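Local coordinates for protein alginate lyase (Chitinophaga sp. MD30, PDB 6KCW) that cleaves the polysaccharide alginate, probably by beta-elimination, as a bacterial member of polysaccharide lyase family 36, at residues 115-120 with 131-136. Numbering follows the deposited sequence.
With PO4 (phosphate ion), chain B.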
# COMPACT_ATOMS: atom_id res chain seq x y z
N THR A 115 -6.78 -3.83 -6.62
CA THR A 115 -5.62 -3.16 -6.04
C THR A 115 -4.55 -4.16 -5.63
O THR A 115 -4.85 -5.31 -5.30
CB THR A 115 -5.95 -2.32 -4.80
OG1 THR A 115 -6.71 -3.12 -3.88
CG2 THR A 115 -6.68 -1.05 -5.17
N LEU A 116 -3.30 -3.69 -5.64
CA LEU A 116 -2.16 -4.39 -5.07
C LEU A 116 -1.72 -3.52 -3.90
O LEU A 116 -1.09 -2.48 -4.10
CB LEU A 116 -1.06 -4.58 -6.11
CG LEU A 116 0.01 -5.69 -6.02
CD1 LEU A 116 0.97 -5.60 -7.20
CD2 LEU A 116 0.77 -5.64 -4.70
N ARG A 117 -2.07 -3.91 -2.67
CA ARG A 117 -1.59 -3.25 -1.46
C ARG A 117 -0.98 -4.29 -0.54
O ARG A 117 -0.95 -5.49 -0.84
CB ARG A 117 -2.71 -2.48 -0.74
CG ARG A 117 -3.29 -1.34 -1.55
CD ARG A 117 -4.55 -0.74 -0.90
NE ARG A 117 -5.51 -1.77 -0.50
CZ ARG A 117 -6.56 -1.54 0.28
NH1 ARG A 117 -6.80 -0.33 0.76
NH2 ARG A 117 -7.37 -2.54 0.59
N MET A 118 -0.48 -3.82 0.61
CA MET A 118 0.19 -4.68 1.58
C MET A 118 -0.32 -4.35 2.97
O MET A 118 -0.66 -3.21 3.28
CB MET A 118 1.73 -4.51 1.52
CG MET A 118 2.50 -5.54 2.37
SD MET A 118 4.31 -5.42 2.26
CE MET A 118 4.59 -3.85 3.09
N MET A 119 -0.36 -5.38 3.82
CA MET A 119 -0.81 -5.24 5.20
C MET A 119 0.23 -5.81 6.15
O MET A 119 1.06 -6.63 5.78
CB MET A 119 -2.14 -5.95 5.45
CG MET A 119 -3.31 -5.43 4.67
SD MET A 119 -4.80 -6.26 5.24
CE MET A 119 -4.90 -5.85 6.99
N TRP A 120 0.16 -5.35 7.40
CA TRP A 120 0.66 -6.15 8.51
C TRP A 120 -0.54 -6.79 9.19
O TRP A 120 -1.69 -6.36 9.02
CB TRP A 120 1.50 -5.30 9.48
CG TRP A 120 0.71 -4.59 10.51
CD1 TRP A 120 0.42 -5.03 11.76
CD2 TRP A 120 0.12 -3.29 10.39
NE1 TRP A 120 -0.33 -4.09 12.43
CE2 TRP A 120 -0.53 -3.01 11.61
CE3 TRP A 120 0.07 -2.34 9.37
CZ2 TRP A 120 -1.22 -1.82 11.84
CZ3 TRP A 120 -0.61 -1.15 9.60
CH2 TRP A 120 -1.24 -0.90 10.82
N GLN A 131 1.80 -9.18 4.62
CA GLN A 131 1.02 -10.09 3.79
C GLN A 131 0.50 -9.30 2.60
O GLN A 131 0.06 -8.16 2.78
CB GLN A 131 -0.15 -10.73 4.56
CG GLN A 131 -1.37 -9.80 4.81
CD GLN A 131 -2.53 -10.47 5.56
OE1 GLN A 131 -2.37 -11.57 6.12
NE2 GLN A 131 -3.69 -9.82 5.58
N PRO A 132 0.56 -9.85 1.40
CA PRO A 132 -0.15 -9.23 0.28
C PRO A 132 -1.62 -9.08 0.62
O PRO A 132 -2.17 -9.78 1.47
CB PRO A 132 0.05 -10.21 -0.88
CG PRO A 132 1.15 -11.15 -0.43
CD PRO A 132 1.12 -11.17 1.06
N TYR A 133 -2.27 -8.14 -0.07
CA TYR A 133 -3.69 -7.87 0.14
C TYR A 133 -4.24 -7.37 -1.19
O TYR A 133 -4.29 -6.17 -1.45
CB TYR A 133 -3.91 -6.86 1.26
CG TYR A 133 -5.31 -6.91 1.81
CD1 TYR A 133 -5.72 -7.98 2.59
CD2 TYR A 133 -6.22 -5.91 1.52
CE1 TYR A 133 -6.99 -8.05 3.08
CE2 TYR A 133 -7.51 -5.98 2.01
CZ TYR A 133 -7.89 -7.05 2.80
OH TYR A 133 -9.17 -7.13 3.29
N ILE A 134 -4.65 -8.32 -2.04
CA ILE A 134 -4.92 -8.04 -3.44
C ILE A 134 -6.41 -8.24 -3.71
O ILE A 134 -6.96 -9.31 -3.43
CB ILE A 134 -4.07 -8.94 -4.36
CG1 ILE A 134 -2.63 -9.00 -3.87
CG2 ILE A 134 -4.05 -8.40 -5.76
CD1 ILE A 134 -2.02 -7.65 -3.74
N TYR A 135 -7.06 -7.21 -4.22
CA TYR A 135 -8.34 -7.37 -4.89
C TYR A 135 -8.03 -7.57 -6.37
O TYR A 135 -7.17 -6.88 -6.92
CB TYR A 135 -9.26 -6.16 -4.68
CG TYR A 135 -9.75 -5.97 -3.25
CD1 TYR A 135 -8.91 -5.42 -2.30
CD2 TYR A 135 -11.05 -6.31 -2.87
CE1 TYR A 135 -9.33 -5.23 -0.99
CE2 TYR A 135 -11.48 -6.12 -1.55
CZ TYR A 135 -10.61 -5.58 -0.61
OH TYR A 135 -10.98 -5.38 0.71
N HIS A 136 -8.67 -8.57 -6.98
CA HIS A 136 -8.48 -8.86 -8.39
C HIS A 136 -9.68 -9.67 -8.88
O HIS A 136 -10.60 -9.99 -8.12
CB HIS A 136 -7.18 -9.60 -8.63
CG HIS A 136 -7.06 -10.86 -7.85
ND1 HIS A 136 -7.12 -12.11 -8.44
CD2 HIS A 136 -6.90 -11.08 -6.53
CE1 HIS A 136 -6.99 -13.04 -7.51
NE2 HIS A 136 -6.86 -12.44 -6.34
P PO4 B . -10.61 -3.72 2.88
O1 PO4 B . -9.99 -2.41 2.48
O2 PO4 B . -12.06 -3.49 3.25
O3 PO4 B . -9.95 -4.29 4.11
O4 PO4 B . -10.56 -4.69 1.69
O HOH W 1 -5.93 -4.25 -1.75
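Met119 lays its SD over one face of the Tyr133 ring, 3.5 Å from the ring centroid and 21° off the normal: a Met-aromatic contact on the polar face of this antiparallel hairpin. Between the strands, Met119 N to Gln131 O is the straightest backbone bond (3.0 Å, 167°), while the pairs at Thr115–Tyr135 and Arg117–Tyr133 are weak. The other face of the sheet is close-packed and apolar. There Ile134 bends its CD1 over Leu116, 3.6 Å from Leu116 CD2; Leu116 presses on strand 179-185 and Ile134 on strand 188-195 of the second sheet, as in the sandwich of concanavalin-like folds.

The face of Arg117 and the partly exposed Tyr133 is wetter. With CG anti to the backbone N (chi1 -161°), the ring stands beside Arg117, whose bend at chi3 brings NE to a water, 2.8 Å away, and NH2 to a phosphate; NH1 reaches His212. The water sits very short of Tyr133 O and Thr115 OG1, which also bonds Asn102 O. Tyr133 OH bonds Gly144 N and lies by the phosphate, whose placement against Tyr135 OH is doubtful. A leucine in place of Tyr133 would probably leave the methionine sulfur without its aromatic face and Gly144 N without its hydroxyl partner. The ion probably came from the crystallisation liquor, but Arg117 and Lys91 beside it are consistent with a place for an anion, perhaps an alginate carboxylate.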